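Local coordinates for protein phenol hydroxylase component phN (Pseudomonas stutzeri, PDB 3U52) that probably serves as the di-iron subunit of a multicomponent phenol hydroxylase, which uses molecular oxygen to convert phenol to catechol, at residues A[158-162]-A[163-167]; A[167-170]-A[171-174]; A[465-468]-A[469-472]; A[477-481]-A[482-486]. One frame throughout, in Å; residues are numbered along the deposited sequence.

Contact 1 (A[158-162]-A[163-167]); sequences GLHDG and PHMHD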
# COMPACT_ATOMS: atom_id res chain seq x y z
N GLY A 158 -25.90 0.61 10.93
CA GLY A 158 -25.61 1.69 11.83
C GLY A 158 -24.49 2.64 11.40
O GLY A 158 -24.20 3.60 12.11
N LEU A 159 -23.89 2.40 10.24
CA LEU A 159 -22.78 3.24 9.78
C LEU A 159 -23.22 4.11 8.61
O LEU A 159 -22.41 4.85 8.07
CB LEU A 159 -21.58 2.35 9.33
CG LEU A 159 -20.87 1.63 10.47
CD1 LEU A 159 -20.81 0.16 10.21
CD2 LEU A 159 -19.49 2.20 10.61
N HIS A 160 -24.50 4.07 8.24
CA HIS A 160 -24.95 4.55 6.92
C HIS A 160 -25.33 6.02 6.82
O HIS A 160 -25.48 6.55 5.69
CB HIS A 160 -26.13 3.68 6.39
CG HIS A 160 -27.25 3.53 7.36
ND1 HIS A 160 -28.26 4.45 7.47
CD2 HIS A 160 -27.50 2.59 8.31
CE1 HIS A 160 -29.09 4.09 8.43
NE2 HIS A 160 -28.65 2.97 8.96
N ASP A 161 -25.49 6.70 7.94
CA ASP A 161 -25.93 8.11 7.88
C ASP A 161 -25.31 8.97 9.00
O ASP A 161 -26.02 9.73 9.69
CB ASP A 161 -27.47 8.14 7.96
CG ASP A 161 -28.12 8.89 6.74
OD1 ASP A 161 -29.23 8.51 6.29
OD2 ASP A 161 -27.53 9.89 6.27
N GLY A 162 -24.02 8.76 9.24
CA GLY A 162 -23.26 9.46 10.28
C GLY A 162 -23.52 10.96 10.43
O GLY A 162 -23.92 11.40 11.52
N PRO A 163 -23.23 11.78 9.39
CA PRO A 163 -23.42 13.24 9.50
C PRO A 163 -24.90 13.65 9.76
O PRO A 163 -25.18 14.59 10.51
CB PRO A 163 -22.93 13.76 8.15
CG PRO A 163 -22.08 12.66 7.59
CD PRO A 163 -22.62 11.39 8.10
N HIS A 164 -25.84 12.95 9.14
CA HIS A 164 -27.29 13.18 9.37
C HIS A 164 -27.68 12.92 10.83
O HIS A 164 -28.35 13.72 11.48
CB HIS A 164 -28.12 12.32 8.41
CG HIS A 164 -29.60 12.36 8.67
ND1 HIS A 164 -30.44 13.23 8.00
CD2 HIS A 164 -30.37 11.69 9.57
CE1 HIS A 164 -31.67 13.09 8.47
NE2 HIS A 164 -31.66 12.15 9.40
N MET A 165 -27.23 11.80 11.36
CA MET A 165 -27.50 11.45 12.74
C MET A 165 -26.78 12.37 13.71
O MET A 165 -27.36 12.77 14.75
CB MET A 165 -27.11 10.00 12.98
CG MET A 165 -27.99 9.06 12.24
SD MET A 165 -27.60 7.40 12.69
CE MET A 165 -28.64 6.39 11.57
N HIS A 166 -25.57 12.80 13.36
CA HIS A 166 -24.76 13.69 14.28
C HIS A 166 -25.49 14.98 14.64
O HIS A 166 -25.35 15.49 15.74
CB HIS A 166 -23.43 14.09 13.61
CG HIS A 166 -22.47 14.85 14.49
ND1 HIS A 166 -21.65 14.23 15.41
CD2 HIS A 166 -22.16 16.17 14.55
CE1 HIS A 166 -20.89 15.13 16.02
NE2 HIS A 166 -21.17 16.33 15.50
N ASP A 167 -26.27 15.51 13.68
CA ASP A 167 -27.06 16.76 13.89
C ASP A 167 -28.38 16.55 14.67
O ASP A 167 -28.97 17.53 15.14
CB ASP A 167 -27.39 17.44 12.55
CG ASP A 167 -26.18 18.16 11.90
OD1 ASP A 167 -25.12 18.30 12.52
OD2 ASP A 167 -26.30 18.64 10.75

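Contact 2 (A[167-170]-A[171-174]); sequences DRVW and YLSV. With XE (xenon), chain R.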
# COMPACT_ATOMS: atom_id res chain seq x y z
N ASP A 167 -26.27 15.51 13.68
CA ASP A 167 -27.06 16.76 13.89
C ASP A 167 -28.38 16.55 14.67
O ASP A 167 -28.97 17.53 15.14
CB ASP A 167 -27.39 17.44 12.55
CG ASP A 167 -26.18 18.16 11.90
OD1 ASP A 167 -25.12 18.30 12.52
OD2 ASP A 167 -26.30 18.64 10.75
N ARG A 168 -28.84 15.30 14.80
CA ARG A 168 -30.21 15.03 15.26
C ARG A 168 -30.29 14.13 16.47
O ARG A 168 -31.02 14.44 17.40
CB ARG A 168 -31.08 14.44 14.14
CG ARG A 168 -31.24 15.39 12.95
CD ARG A 168 -31.92 14.76 11.75
NE ARG A 168 -32.06 15.75 10.66
CZ ARG A 168 -31.06 16.26 9.93
NH1 ARG A 168 -29.78 15.90 10.12
NH2 ARG A 168 -31.33 17.16 9.00
N VAL A 169 -29.57 13.02 16.43
CA VAL A 169 -29.69 11.97 17.44
C VAL A 169 -29.31 12.41 18.84
O VAL A 169 -28.29 13.05 19.05
CB VAL A 169 -28.89 10.69 17.06
CG1 VAL A 169 -28.96 9.67 18.16
CG2 VAL A 169 -29.42 10.06 15.77
N TRP A 170 -30.13 12.00 19.81
CA TRP A 170 -30.00 12.45 21.18
C TRP A 170 -28.56 12.41 21.69
O TRP A 170 -28.03 13.45 22.07
CB TRP A 170 -31.04 11.74 22.12
CG TRP A 170 -30.79 10.25 22.31
CD1 TRP A 170 -31.17 9.23 21.46
CD2 TRP A 170 -30.10 9.64 23.42
NE1 TRP A 170 -30.72 8.01 21.96
CE2 TRP A 170 -30.06 8.23 23.16
CE3 TRP A 170 -29.46 10.14 24.58
CZ2 TRP A 170 -29.43 7.31 24.06
CZ3 TRP A 170 -28.84 9.21 25.48
CH2 TRP A 170 -28.85 7.82 25.22
N TYR A 171 -27.90 11.26 21.67
CA TYR A 171 -26.60 11.12 22.35
C TYR A 171 -25.43 11.81 21.58
O TYR A 171 -24.40 12.16 22.13
CB TYR A 171 -26.33 9.61 22.61
CG TYR A 171 -25.84 8.84 21.38
CD1 TYR A 171 -24.48 8.78 21.11
CD2 TYR A 171 -26.72 8.20 20.52
CE1 TYR A 171 -24.00 8.13 20.02
CE2 TYR A 171 -26.25 7.52 19.40
CZ TYR A 171 -24.85 7.51 19.16
OH TYR A 171 -24.24 6.91 18.09
N LEU A 172 -25.60 11.98 20.27
CA LEU A 172 -24.64 12.72 19.43
C LEU A 172 -24.69 14.24 19.63
O LEU A 172 -23.78 14.94 19.19
CB LEU A 172 -24.88 12.38 17.93
CG LEU A 172 -24.68 10.87 17.69
CD1 LEU A 172 -25.11 10.47 16.27
CD2 LEU A 172 -23.20 10.54 17.91
N SER A 173 -25.71 14.76 20.31
CA SER A 173 -25.62 16.17 20.74
C SER A 173 -24.49 16.45 21.76
O SER A 173 -24.08 17.61 21.90
CB SER A 173 -26.96 16.70 21.26
OG SER A 173 -27.12 16.33 22.66
N VAL A 174 -24.00 15.42 22.47
CA VAL A 174 -22.82 15.52 23.35
C VAL A 174 -21.56 15.95 22.58
O VAL A 174 -21.02 17.03 22.86
CB VAL A 174 -22.61 14.21 24.16
CG1 VAL A 174 -21.53 14.37 25.16
CG2 VAL A 174 -23.94 13.77 24.83
XE XE R . -33.28 8.61 24.94

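Contact 3 (A[465-468]-A[469-472]); sequences GDLE and TVVQ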
# COMPACT_ATOMS: atom_id res chain seq x y z
N GLY A 465 -44.09 12.93 17.22
CA GLY A 465 -44.46 13.01 18.63
C GLY A 465 -44.22 11.68 19.31
O GLY A 465 -43.71 11.65 20.45
N ASP A 466 -44.57 10.58 18.62
CA ASP A 466 -44.27 9.25 19.13
C ASP A 466 -42.87 8.77 18.71
O ASP A 466 -42.34 9.15 17.66
CB ASP A 466 -45.37 8.22 18.82
CG ASP A 466 -45.34 7.72 17.38
OD1 ASP A 466 -44.99 8.50 16.48
OD2 ASP A 466 -45.69 6.53 17.15
N LEU A 467 -42.25 7.95 19.56
CA LEU A 467 -40.82 7.81 19.47
C LEU A 467 -40.38 6.93 18.29
O LEU A 467 -39.34 7.14 17.71
CB LEU A 467 -40.16 7.66 20.88
CG LEU A 467 -40.63 8.80 21.90
CD1 LEU A 467 -40.16 8.61 23.37
CD2 LEU A 467 -40.38 10.25 21.54
N GLU A 468 -41.26 6.03 17.85
CA GLU A 468 -41.01 5.25 16.64
C GLU A 468 -40.81 6.16 15.41
O GLU A 468 -39.90 5.96 14.62
CB GLU A 468 -42.15 4.26 16.41
CG GLU A 468 -41.79 3.02 15.58
CD GLU A 468 -42.71 1.80 15.87
OE1 GLU A 468 -42.29 0.64 15.57
OE2 GLU A 468 -43.84 1.98 16.40
N THR A 469 -41.63 7.19 15.28
CA THR A 469 -41.52 8.12 14.17
C THR A 469 -40.26 9.00 14.27
O THR A 469 -39.64 9.30 13.25
CB THR A 469 -42.78 9.02 14.09
OG1 THR A 469 -43.95 8.18 13.99
CG2 THR A 469 -42.72 9.97 12.90
N VAL A 470 -39.92 9.45 15.47
CA VAL A 470 -38.68 10.20 15.67
C VAL A 470 -37.49 9.31 15.27
O VAL A 470 -36.65 9.72 14.48
CB VAL A 470 -38.53 10.75 17.10
CG1 VAL A 470 -37.23 11.52 17.27
CG2 VAL A 470 -39.73 11.66 17.47
N VAL A 471 -37.45 8.09 15.77
CA VAL A 471 -36.30 7.21 15.50
C VAL A 471 -36.18 6.86 14.00
O VAL A 471 -35.10 7.00 13.43
CB VAL A 471 -36.35 5.98 16.39
CG1 VAL A 471 -35.33 4.94 15.96
CG2 VAL A 471 -36.17 6.41 17.87
N GLN A 472 -37.26 6.44 13.36
CA GLN A 472 -37.23 6.02 11.95
C GLN A 472 -37.19 7.21 10.99
O GLN A 472 -36.36 7.22 10.05
CB GLN A 472 -38.44 5.10 11.60
CG GLN A 472 -38.44 4.61 10.11
CD GLN A 472 -37.37 3.56 9.87
OE1 GLN A 472 -37.41 2.46 10.44
NE2 GLN A 472 -36.35 3.93 9.06

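Contact 4 (A[477-481]-A[482-486]); sequences INIGE and DNFDY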
# COMPACT_ATOMS: atom_id res chain seq x y z
N ILE A 477 -32.77 6.04 11.78
CA ILE A 477 -32.42 4.75 12.36
C ILE A 477 -33.42 3.70 11.87
O ILE A 477 -34.65 3.85 12.04
CB ILE A 477 -32.27 4.86 13.92
CG1 ILE A 477 -30.94 5.60 14.25
CG2 ILE A 477 -32.37 3.49 14.61
CD1 ILE A 477 -30.87 6.26 15.60
N ASN A 478 -32.95 2.65 11.21
CA ASN A 478 -33.89 1.67 10.70
C ASN A 478 -34.24 0.74 11.83
O ASN A 478 -33.43 -0.08 12.21
CB ASN A 478 -33.31 0.86 9.54
CG ASN A 478 -33.03 1.74 8.33
OD1 ASN A 478 -31.97 1.64 7.72
ND2 ASN A 478 -33.97 2.61 8.01
N ILE A 479 -35.45 0.89 12.34
CA ILE A 479 -35.92 0.06 13.45
C ILE A 479 -35.88 -1.44 13.15
O ILE A 479 -36.44 -1.90 12.14
CB ILE A 479 -37.31 0.47 13.91
CG1 ILE A 479 -37.29 1.95 14.32
CG2 ILE A 479 -37.78 -0.47 15.05
CD1 ILE A 479 -38.68 2.62 14.32
N GLY A 480 -35.26 -2.20 14.05
CA GLY A 480 -35.05 -3.63 13.85
C GLY A 480 -33.74 -3.99 13.17
O GLY A 480 -33.34 -5.16 13.16
N GLU A 481 -33.05 -2.98 12.61
CA GLU A 481 -31.78 -3.21 11.95
C GLU A 481 -30.60 -2.57 12.68
O GLU A 481 -29.61 -3.23 12.95
CB GLU A 481 -31.84 -2.70 10.51
CG GLU A 481 -32.76 -3.47 9.62
CD GLU A 481 -32.82 -2.86 8.22
OE1 GLU A 481 -31.80 -2.31 7.74
OE2 GLU A 481 -33.91 -2.93 7.58
N ASP A 482 -30.68 -1.26 12.94
CA ASP A 482 -29.57 -0.52 13.52
C ASP A 482 -29.62 -0.50 15.04
O ASP A 482 -28.59 -0.25 15.70
CB ASP A 482 -29.61 0.94 13.09
CG ASP A 482 -29.53 1.12 11.57
OD1 ASP A 482 -30.16 2.08 11.09
OD2 ASP A 482 -28.82 0.37 10.86
N ASN A 483 -30.82 -0.68 15.62
CA ASN A 483 -31.02 -0.45 17.06
C ASN A 483 -31.30 -1.76 17.83
O ASN A 483 -31.23 -2.85 17.24
CB ASN A 483 -32.15 0.57 17.26
CG ASN A 483 -33.51 0.04 16.81
OD1 ASN A 483 -34.56 0.49 17.28
ND2 ASN A 483 -33.49 -0.92 15.92
N PHE A 484 -31.58 -1.66 19.13
CA PHE A 484 -31.95 -2.82 19.96
C PHE A 484 -30.74 -3.67 20.34
O PHE A 484 -29.62 -3.39 19.88
CB PHE A 484 -32.99 -3.73 19.29
CG PHE A 484 -34.33 -3.07 19.00
CD1 PHE A 484 -35.00 -2.32 19.99
CD2 PHE A 484 -34.94 -3.23 17.76
CE1 PHE A 484 -36.24 -1.71 19.73
CE2 PHE A 484 -36.19 -2.62 17.48
CZ PHE A 484 -36.85 -1.88 18.47
N ASP A 485 -30.96 -4.71 21.17
CA ASP A 485 -29.90 -5.60 21.60
C ASP A 485 -29.13 -6.27 20.44
O ASP A 485 -29.68 -6.57 19.38
CB ASP A 485 -30.48 -6.73 22.48
CG ASP A 485 -29.48 -7.28 23.44
OD1 ASP A 485 -29.50 -6.82 24.61
OD2 ASP A 485 -28.64 -8.16 23.06
N TYR A 486 -27.85 -6.51 20.68
CA TYR A 486 -27.03 -7.21 19.70
C TYR A 486 -27.52 -8.64 19.44
O TYR A 486 -27.51 -9.15 18.29
CB TYR A 486 -25.57 -7.26 20.17
CG TYR A 486 -24.71 -8.10 19.26
CD1 TYR A 486 -24.30 -7.64 18.00
CD2 TYR A 486 -24.32 -9.38 19.66
CE1 TYR A 486 -23.48 -8.45 17.15
CE2 TYR A 486 -23.50 -10.19 18.84
CZ TYR A 486 -23.11 -9.72 17.59
OH TYR A 486 -22.28 -10.55 16.80

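Contact 1 (A[158-162]-A[163-167])
M165 runs its whole chain back along D161 and ends beside the H160 ring. CG lies anti to the carbonyl carbon (chi1 -68°), and the rest of the chain is extended. This carries the methyl back towards the loop before the helix. M165 CG passes 3.3 Å from D161 O. The methyl, M165 CE, then comes 3.9 Å from H160 CE1 and 4.2 Å from D161 CB. The two side chains H160 and M165 approach each other at a slant. With an alanine here, the imidazole of H160 and CB of D161 would probably lose the methyl that packs on them, and a gap would be likely to open between loop and helix.

The backbone turns into a helix at this point. M165 N donates to D161 O over 2.9 Å, almost straight at 166°. H166 N donates to G162 O over 2.8 Å, from a direction tilted slightly off the carbonyl plane. D161 holds the N-cap position, but its carboxylate makes no capping bond. D161 OD2 rests 3.3 Å from H164 CB. D161 OD1 bonds to H476 ND1 and forms a salt bridge with a basic side chain on the chain of another protein.

The imidazoles also have polar partners: D482 for H160, the carbonyl of Y474 for H164 and the carbonyl of S102 for H166. H164 stacks on H476 as well. The loop after helix 125-155 runs here into the short helix 162-166. H166 reaches helices 94-103 and 173-184, while L159 leans on helix 94-103.

Contact 2 (A[167-170]-A[171-174])
The backbone folds from V169 into a tight turn, and two carbonyls take its N-H groups. V169 O receives weak bonds from L172 N (3.1 Å) and S173 N (3.3 Å). S173 N also donates to W170 O over 3.2 Å. It approaches from well above that carbonyl plane, with a C=O...N angle of 119°. S173 OG lies near W170 O too, and is hydrogen-bonded to Q403.

W170 and Y171 meet at about a right angle. Y171 CB sits over the six-membered ring of W170, 3.7 Å from its centroid, in a CH-pi contact. The tyrosine ring then turns its edge to the face of the five-membered ring of W170 in a T-shaped pair, with planes 73° apart.

The stretch joins helix 162-166 to helix 173-184, with S173 and V174 already in the latter, and it forms part of a xenon pocket. The xenon lies over the centre of the other indole face, 3.7 Å from W170 CD2. Y342 and P396 complete the site. W170 NE1 is held by the carbonyl of A345, which helps fix the ring's turn, and Y171 OH bonds to N347.

V169 lies alongside Y171, pointing the same way, and V169 CG1 touches Y171 CD2 at 3.6 Å. V169 CG1 is anti to the backbone N (chi1 176°), which places that branch against the ring. L172 CD1 closes on V169 CB at 3.9 Å.

Contact 3 (A[465-468]-A[469-472])
D466 and T469 are joined by a short side-chain bond across the first turn of helix 467-474. T469 OG1 donates to D466 OD1 over 2.7 Å. The hydroxyl arrives on the syn side of the carboxylate oxygen, 17° out of the plane. T469 OG1 stands beside its own backbone N, anti to the carbonyl carbon (chi1 -56°), which turns it back to the start of the helix. D466 is the N-cap residue, and its acid group here grips the hydroxyl three residues on.

The backbone acceptors follow in order. D466 O takes V470 N at 3.3 Å, in the carbonyl plane, and a weak second bond from T469 N. L467 O takes V471 N at 2.9 Å, nearly straight. E468 O takes Q472 N at 3.0 Å, the donor tilted off the carbonyl plane. The turn widens to a pi-type at 470-472. Beyond the two segments, the side-chain oxygen of Q472 accepts from I479 N.

Apolar contact is light. L467 CD2 stands 4.4 Å from V470 CG2. The V471 CG2 methyl is set against the carbonyl oxygen L467 O, at 3.3 Å. L467 also lines a xenon pocket with Q344, N392, N393 and L395.

The centre of this contact lies about 27 Å from the centre of the chain. V471 of helix 467-474 packs on I477 and I479, E468 touches I479 and V470 touches Y475. The loop before helix 490-498 thus runs against the helix.

Contact 4 (A[477-481]-A[482-486])
D482 reaches back over the turn to N478. Its CB lies 4.1 Å from I477 CG2 and also 4.1 Å from N478 O. D482 CG lies 3.8 Å from N478 N. It is anti to the carbonyl carbon (chi1 -60°), which swings the carboxylate over the start of the turn. At the tip, D482 OD1 accepts N478 N over 2.9 Å, a nearly straight bond that arrives 40° out of the carboxylate plane. D482 OD1 is also bonded by H160. OD2 stays nearer the peptide of E481. An alanine here would probably leave N478 N and the imidazole of H160 without their shared acceptor and free the loop to shift.

The backbone bonds the other way as well. D482 N donates to N478 O over 3.1 Å, and E481 N donates to the same oxygen, so two bonds hold that carbonyl. Beside them I477 CG2 touches N483 CB at 3.9 Å, and I479 CG2 meets F484 CE2 at 3.6 Å.

N478 to E481 form a type II beta turn. G480 has the positive phi (90°) of its third position, where a CB would be jammed against the carbonyl oxygen of I479.

Contacts 1 and 2 are consecutive and share D167; L172 CD1 packs 3.6 Å from M165 O. Contact 4 touches all the others. It meets contact 1 through H160 NE2 and D482 OD1, 2.8 Å apart in a probable hydrogen bond, and through M165 CE on I477 CG1 at 3.6 Å. It meets contact 3 where V471 O and I477 N are 3.0 Å apart. V169 CG2 reaches I477 CD1 at 4.1 Å from contact 2. Contact 3 stays about 7 Å, nearest atoms, from contacts 1 and 2. Contacts 2 and 3 each line a xenon pocket. No iron ligand of the di-iron centre belongs to these segments.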